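Local coordinates for lysine-sensitive aspartokinase 3 (Escherichia coli, PDB 2J0W), which catalyses the ATP-dependent phosphorylation of L-aspartate to 4-phospho-L-aspartate, the first step toward lysine, and is inhibited allosterically by lysine, at residues A[194-197]-A[202-205]; A[143-148]-A[206-211]; A[262-267]-A[272-277]. All blocks are in the same frame, centred on the assembly; numbering follows the deposited sequence.

Contact 1 (A[194-197]-A[202-205]); sequences TTLG and DYTA
Leu196 reaches across to two consecutive residues of helix 200-211, Tyr203 and Thr204, and it alone carries the contact for the 194-197 side. The shortest approach joins a methyl to a hydroxyl: Leu196 CD1 lies 3.1 Å from Thr204 OG1, tight for carbon against oxygen, and the two side chains meet at about a right angle. Nearer its root the same leucine touches the tyrosine, Leu196 CB being 4.4 Å from Tyr203 CD2; the methylene approaches the ring obliquely. The corresponding alpha carbons, Leu196 CA and Tyr203 CA, are 7.9 Å apart, so side chains rather than backbones bridge the gap, with 125 Å² buried in all.

The torsions explain which branches face each other. Leu196 carries CG beside its own N and opposite the carbonyl carbon (chi1 -53°), and Thr204 places OG1 in the same way (chi1 -61°), which leaves CG2 anti to the backbone N. This hydroxyl is not idle despite its apolar neighbour: it is hydrogen-bonded to Gly200 O, one turn back in the helix, and to Phe184 N. Because Leu196 also shares a backbone hydrogen bond with Phe184, one residue is bonded to both halves of the contact. Further out, Asp202 OD1 forms a salt bridge with Lys8 NZ, tying the start of the helix to an ATP-binding residue.

Between the two segments run Arg198, Gly199, Gly200 and Ser201, all in the pocket of the bound aspartate, as is Phe184. The contact thus closes the base of the substrate-binding, glycine-containing turn that leads into helix 200-211 in this amino acid kinase domain.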
# COMPACT_ATOMS: atom_id res chain seq x y z
N THR A 194 2.14 -4.79 -34.81
CA THR A 194 1.76 -4.44 -33.45
C THR A 194 1.94 -2.95 -33.23
O THR A 194 2.56 -2.27 -34.06
CB THR A 194 2.66 -5.13 -32.43
OG1 THR A 194 4.03 -4.78 -32.71
CG2 THR A 194 2.48 -6.65 -32.50
N THR A 195 1.40 -2.43 -32.14
CA THR A 195 1.58 -1.02 -31.79
C THR A 195 2.00 -1.01 -30.33
O THR A 195 1.68 -1.94 -29.59
CB THR A 195 0.29 -0.21 -31.96
OG1 THR A 195 -0.73 -0.70 -31.07
CG2 THR A 195 -0.19 -0.30 -33.39
N LEU A 196 2.71 0.03 -29.90
CA LEU A 196 3.20 0.13 -28.52
C LEU A 196 2.19 0.76 -27.55
O LEU A 196 2.46 0.83 -26.35
CB LEU A 196 4.50 0.92 -28.49
CG LEU A 196 5.56 0.39 -29.46
CD1 LEU A 196 6.55 1.49 -29.82
CD2 LEU A 196 6.26 -0.84 -28.85
N GLY A 197 1.04 1.20 -28.05
CA GLY A 197 0.07 1.82 -27.16
C GLY A 197 0.05 3.32 -27.42
O GLY A 197 1.07 3.88 -27.82
N ASP A 202 6.71 8.32 -28.68
CA ASP A 202 7.77 8.86 -27.82
C ASP A 202 8.68 7.71 -27.46
O ASP A 202 9.91 7.79 -27.52
CB ASP A 202 7.23 9.43 -26.50
CG ASP A 202 6.45 10.71 -26.69
OD1 ASP A 202 6.89 11.56 -27.50
OD2 ASP A 202 5.41 10.86 -26.00
N TYR A 203 8.02 6.63 -27.07
CA TYR A 203 8.72 5.43 -26.67
C TYR A 203 9.63 4.96 -27.80
O TYR A 203 10.80 4.65 -27.57
CB TYR A 203 7.69 4.37 -26.29
CG TYR A 203 8.25 3.18 -25.55
CD1 TYR A 203 9.48 3.26 -24.90
CD2 TYR A 203 7.53 1.99 -25.48
CE1 TYR A 203 9.98 2.17 -24.20
CE2 TYR A 203 8.03 0.89 -24.78
CZ TYR A 203 9.25 0.99 -24.14
OH TYR A 203 9.72 -0.08 -23.41
N THR A 204 9.11 4.94 -29.02
CA THR A 204 9.90 4.49 -30.15
C THR A 204 11.17 5.33 -30.30
O THR A 204 12.24 4.81 -30.62
CB THR A 204 9.11 4.60 -31.47
OG1 THR A 204 7.95 3.77 -31.40
CG2 THR A 204 9.97 4.15 -32.65
N ALA A 205 11.05 6.62 -30.08
CA ALA A 205 12.19 7.51 -30.23
C ALA A 205 13.28 7.18 -29.23
O ALA A 205 14.45 7.13 -29.59
CB ALA A 205 11.76 8.95 -30.09

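Contact 2 (A[143-148]-A[206-211])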
# COMPACT_ATOMS: atom_id res chain seq x y z
N ARG A 143 9.17 -1.57 -38.61
CA ARG A 143 8.78 -2.95 -38.36
C ARG A 143 9.90 -3.94 -38.65
O ARG A 143 9.93 -5.03 -38.07
CB ARG A 143 7.51 -3.28 -39.14
CG ARG A 143 6.33 -2.48 -38.63
CD ARG A 143 5.09 -2.77 -39.42
NE ARG A 143 5.22 -2.30 -40.79
CZ ARG A 143 4.27 -2.39 -41.71
NH1 ARG A 143 3.09 -2.94 -41.41
NH2 ARG A 143 4.50 -1.95 -42.93
N LYS A 144 10.83 -3.57 -39.52
CA LYS A 144 11.96 -4.46 -39.82
C LYS A 144 12.86 -4.55 -38.60
O LYS A 144 13.63 -5.50 -38.45
CB LYS A 144 12.78 -3.94 -40.99
CG LYS A 144 12.04 -3.82 -42.30
CD LYS A 144 12.96 -3.22 -43.36
CE LYS A 144 12.20 -2.79 -44.61
NZ LYS A 144 13.05 -1.91 -45.46
N VAL A 145 12.78 -3.55 -37.72
CA VAL A 145 13.62 -3.54 -36.54
C VAL A 145 12.94 -3.61 -35.19
O VAL A 145 13.43 -4.28 -34.29
CB VAL A 145 14.52 -2.31 -36.56
CG1 VAL A 145 14.88 -1.90 -35.15
CG2 VAL A 145 15.78 -2.64 -37.36
N MET A 146 11.81 -2.91 -35.04
CA MET A 146 11.08 -2.87 -33.77
C MET A 146 10.32 -4.15 -33.44
O MET A 146 9.10 -4.20 -33.57
CB MET A 146 10.09 -1.70 -33.82
CG MET A 146 9.33 -1.44 -32.53
SD MET A 146 10.45 -0.99 -31.20
CE MET A 146 10.91 0.62 -31.71
N ARG A 147 11.04 -5.20 -33.02
CA ARG A 147 10.40 -6.46 -32.66
C ARG A 147 9.74 -6.38 -31.30
O ARG A 147 10.35 -5.88 -30.35
CB ARG A 147 11.41 -7.59 -32.61
CG ARG A 147 10.76 -8.96 -32.46
CD ARG A 147 10.81 -9.69 -33.78
NE ARG A 147 10.37 -8.81 -34.86
CZ ARG A 147 10.78 -8.91 -36.11
NH1 ARG A 147 11.64 -9.86 -36.45
NH2 ARG A 147 10.34 -8.06 -37.03
N THR A 148 8.51 -6.88 -31.19
CA THR A 148 7.80 -6.85 -29.91
C THR A 148 7.15 -8.20 -29.68
O THR A 148 7.22 -9.08 -30.51
CB THR A 148 6.68 -5.77 -29.89
OG1 THR A 148 5.57 -6.19 -30.69
CG2 THR A 148 7.22 -4.44 -30.43
N ALA A 206 12.90 6.96 -27.98
CA ALA A 206 13.88 6.61 -26.96
C ALA A 206 14.49 5.24 -27.25
O ALA A 206 15.69 5.05 -27.10
CB ALA A 206 13.21 6.59 -25.59
N LEU A 207 13.66 4.29 -27.70
CA LEU A 207 14.10 2.93 -27.99
C LEU A 207 15.20 2.81 -29.04
O LEU A 207 16.21 2.14 -28.82
CB LEU A 207 12.90 2.07 -28.42
CG LEU A 207 11.81 1.86 -27.36
CD1 LEU A 207 10.53 1.37 -28.02
CD2 LEU A 207 12.30 0.87 -26.30
N LEU A 208 14.99 3.45 -30.18
CA LEU A 208 15.95 3.42 -31.28
C LEU A 208 17.20 4.23 -30.93
O LEU A 208 18.30 3.97 -31.44
CB LEU A 208 15.30 3.97 -32.55
CG LEU A 208 14.03 3.24 -33.00
CD1 LEU A 208 13.09 4.19 -33.71
CD2 LEU A 208 14.41 2.09 -33.89
N ALA A 209 17.03 5.22 -30.04
CA ALA A 209 18.13 6.06 -29.60
C ALA A 209 19.09 5.18 -28.79
O ALA A 209 20.31 5.23 -29.00
CB ALA A 209 17.60 7.19 -28.73
N GLU A 210 18.53 4.38 -27.89
CA GLU A 210 19.33 3.48 -27.07
C GLU A 210 19.97 2.42 -27.94
O GLU A 210 21.17 2.17 -27.84
CB GLU A 210 18.45 2.80 -26.03
CG GLU A 210 19.04 1.51 -25.50
CD GLU A 210 18.30 1.01 -24.28
OE1 GLU A 210 17.05 1.04 -24.29
OE2 GLU A 210 18.97 0.60 -23.30
N ALA A 211 19.17 1.81 -28.80
CA ALA A 211 19.66 0.77 -29.70
C ALA A 211 20.76 1.25 -30.63
O ALA A 211 21.61 0.46 -31.04
CB ALA A 211 18.51 0.20 -30.52
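Met146 and Leu207 form the close part of this contact. The thioether end of the methionine lies across the leucine at roughly a right angle, with Met146 CE 3.8 Å from Leu207 CD1 and Met146 SD 4.0 Å from the same methyl. The terminal methyl also nears the root of that side chain, Met146 CE to Leu207 CB measuring 4.1 Å. CG of Met146 stands anti to the backbone N (chi1 -175°), after which bends at chi2 (62°) and chi3 (72°) fold the chain so that its end comes nearer to the helix than its first bond would suggest.

Toward Leu208 the packing is slacker. Met146 CE is 4.3 Å from Leu208 CG, and Val145 CG1 stands 4.2 Å from Leu208 CD2, both ordinary apolar separations. Val145 is backed by Leu162 and Leu165 of helix 159-176, whereas Leu208 continues inward onto Leu35 and Val37 of strand 33-38. The solvent side belongs to the charged residues flanking this core: Lys144 is exposed, and Arg143 is partly so, its guanidinium held by a salt bridge to Asp141.

The bend that presents Met146 is an inverse gamma turn centred on it, and a weak bond from Arg147 N to Val145 O, 2.9 Å, spans it. Purely apolar across its faces, the arrangement is core packing of the amino acid kinase fold, in which the loop between strand 137-139 and helix 159-176 is laid against helix 200-211.

Contact 3 (A[262-267]-A[272-277])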
# COMPACT_ATOMS: atom_id res chain seq x y z
N ALA A 262 6.69 5.18 -20.69
CA ALA A 262 7.81 4.28 -20.92
C ALA A 262 8.97 4.89 -21.72
O ALA A 262 9.95 4.20 -22.03
CB ALA A 262 7.33 3.01 -21.64
N THR A 263 8.85 6.17 -22.05
CA THR A 263 9.90 6.85 -22.83
C THR A 263 11.26 6.80 -22.14
O THR A 263 12.24 6.34 -22.72
CB THR A 263 9.57 8.33 -23.06
OG1 THR A 263 8.19 8.47 -23.43
CG2 THR A 263 10.47 8.88 -24.16
N LEU A 264 11.30 7.26 -20.90
CA LEU A 264 12.53 7.34 -20.11
C LEU A 264 13.21 6.03 -19.70
O LEU A 264 14.37 6.04 -19.28
CB LEU A 264 12.28 8.22 -18.87
CG LEU A 264 11.74 9.63 -19.23
CD1 LEU A 264 11.33 10.42 -17.98
CD2 LEU A 264 12.80 10.37 -20.03
N LEU A 265 12.52 4.89 -19.82
CA LEU A 265 13.17 3.63 -19.46
C LEU A 265 14.46 3.49 -20.24
O LEU A 265 15.51 3.21 -19.68
CB LEU A 265 12.27 2.44 -19.74
CG LEU A 265 11.13 2.17 -18.76
CD1 LEU A 265 10.36 0.91 -19.22
CD2 LEU A 265 11.70 2.00 -17.34
N PRO A 266 14.40 3.65 -21.57
CA PRO A 266 15.66 3.51 -22.31
C PRO A 266 16.59 4.67 -21.95
O PRO A 266 17.80 4.50 -21.88
CB PRO A 266 15.21 3.56 -23.78
CG PRO A 266 13.83 2.97 -23.72
CD PRO A 266 13.25 3.64 -22.50
N ALA A 267 16.00 5.84 -21.72
CA ALA A 267 16.77 7.03 -21.37
C ALA A 267 17.68 6.74 -20.18
O ALA A 267 18.88 7.00 -20.23
CB ALA A 267 15.83 8.18 -21.04
N ILE A 272 20.69 8.70 -22.04
CA ILE A 272 20.48 9.52 -23.23
C ILE A 272 19.52 10.66 -22.93
O ILE A 272 18.30 10.51 -22.96
CB ILE A 272 19.94 8.69 -24.40
CG1 ILE A 272 20.95 7.59 -24.78
CG2 ILE A 272 19.68 9.60 -25.61
CD1 ILE A 272 20.48 6.64 -25.89
N PRO A 273 20.07 11.84 -22.63
CA PRO A 273 19.24 13.00 -22.30
C PRO A 273 18.17 13.22 -23.37
O PRO A 273 18.39 12.90 -24.54
CB PRO A 273 20.26 14.14 -22.22
CG PRO A 273 21.28 13.73 -23.22
CD PRO A 273 21.45 12.25 -22.94
N VAL A 274 17.03 13.75 -22.97
CA VAL A 274 15.90 13.98 -23.86
C VAL A 274 15.46 15.44 -23.82
O VAL A 274 15.29 16.00 -22.74
CB VAL A 274 14.69 13.07 -23.44
CG1 VAL A 274 13.44 13.43 -24.22
CG2 VAL A 274 15.04 11.60 -23.67
N PHE A 275 15.29 16.04 -24.99
CA PHE A 275 14.85 17.42 -25.08
C PHE A 275 13.38 17.56 -25.48
O PHE A 275 12.90 16.83 -26.35
CB PHE A 275 15.70 18.19 -26.08
CG PHE A 275 15.23 19.59 -26.28
CD1 PHE A 275 15.38 20.52 -25.26
CD2 PHE A 275 14.55 19.95 -27.43
CE1 PHE A 275 14.87 21.80 -25.39
CE2 PHE A 275 14.03 21.23 -27.57
CZ PHE A 275 14.19 22.16 -26.55
N VAL A 276 12.67 18.51 -24.87
CA VAL A 276 11.25 18.69 -25.15
C VAL A 276 10.87 20.13 -25.52
O VAL A 276 10.89 21.01 -24.66
CB VAL A 276 10.36 18.25 -23.92
CG1 VAL A 276 8.87 18.28 -24.30
CG2 VAL A 276 10.75 16.85 -23.45
N GLY A 277 10.49 20.34 -26.78
CA GLY A 277 10.11 21.67 -27.22
C GLY A 277 8.99 21.70 -28.24
O GLY A 277 8.60 20.66 -28.79
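Ala267 O accepts the hydrogen bond that ties the two segments together, given by Ile272 N at 3.1 Å. The donor lies in the carbonyl plane, on a lone pair, with a C=O...N angle of 136°; the N-H...O angle of 148° shows a moderately bent bond. Donor and acceptor are five residues apart, one more than in a regular alpha-helical bond, so the link spans the end of helix 264-270 and pins the chain as it turns toward strand 274-278. The backbones are close here, Ala267 CA lying 4.8 Å from Ile272 CA.

The rest of the contact is apolar and centres on one methyl of Val274. Ala267 CB is 4.4 Å from Val274 CG2, and Leu264 CD2 meets the same CG2 at 4.4 Å, so two residues three apart in sequence converge on a single branch of the valine. Its chi1 of 172° sets CG1 anti to the backbone N and leaves CG2 as the branch that touches. Ala267 CB also passes 3.9 Å from Ile272 O.

Val274 rests as well on Val217 and Ile219 of strand 216-221, its parallel neighbour in the central mixed sheet, while its backbone pairs with Val289 in the antiparallel strand 287-290. On the helix side, Leu264 packs on Ala248 and Ala249, and Ala267 on Phe245, all of helix 245-253; Pro266 meets Leu207 and Glu210 of helix 200-211. Helix 264-270 thus packs on both of these helices as well as on the sheet.

All three contacts lie in buried parts of the kinase domain, but their chemistry differs. Contact 1, centred about 8 Å from the chain centre, combines a leucine with a tyrosine and a hydroxyl beside the aspartate pocket. Contact 2, about 16 Å out, is wholly aliphatic and thioether packing with charged residues at its margin, whereas contact 3 alone has a hydrogen bond between its segments. Contacts 1 and 2 share helix 200-211 and meet where Thr204 CG2 packs against Met146 CE; a probable hydrogen bond joins Thr194 OG1 to Thr148 OG1. Contact 3 approaches the same helix through Pro266, against Tyr203, and through Ile272, against Glu210.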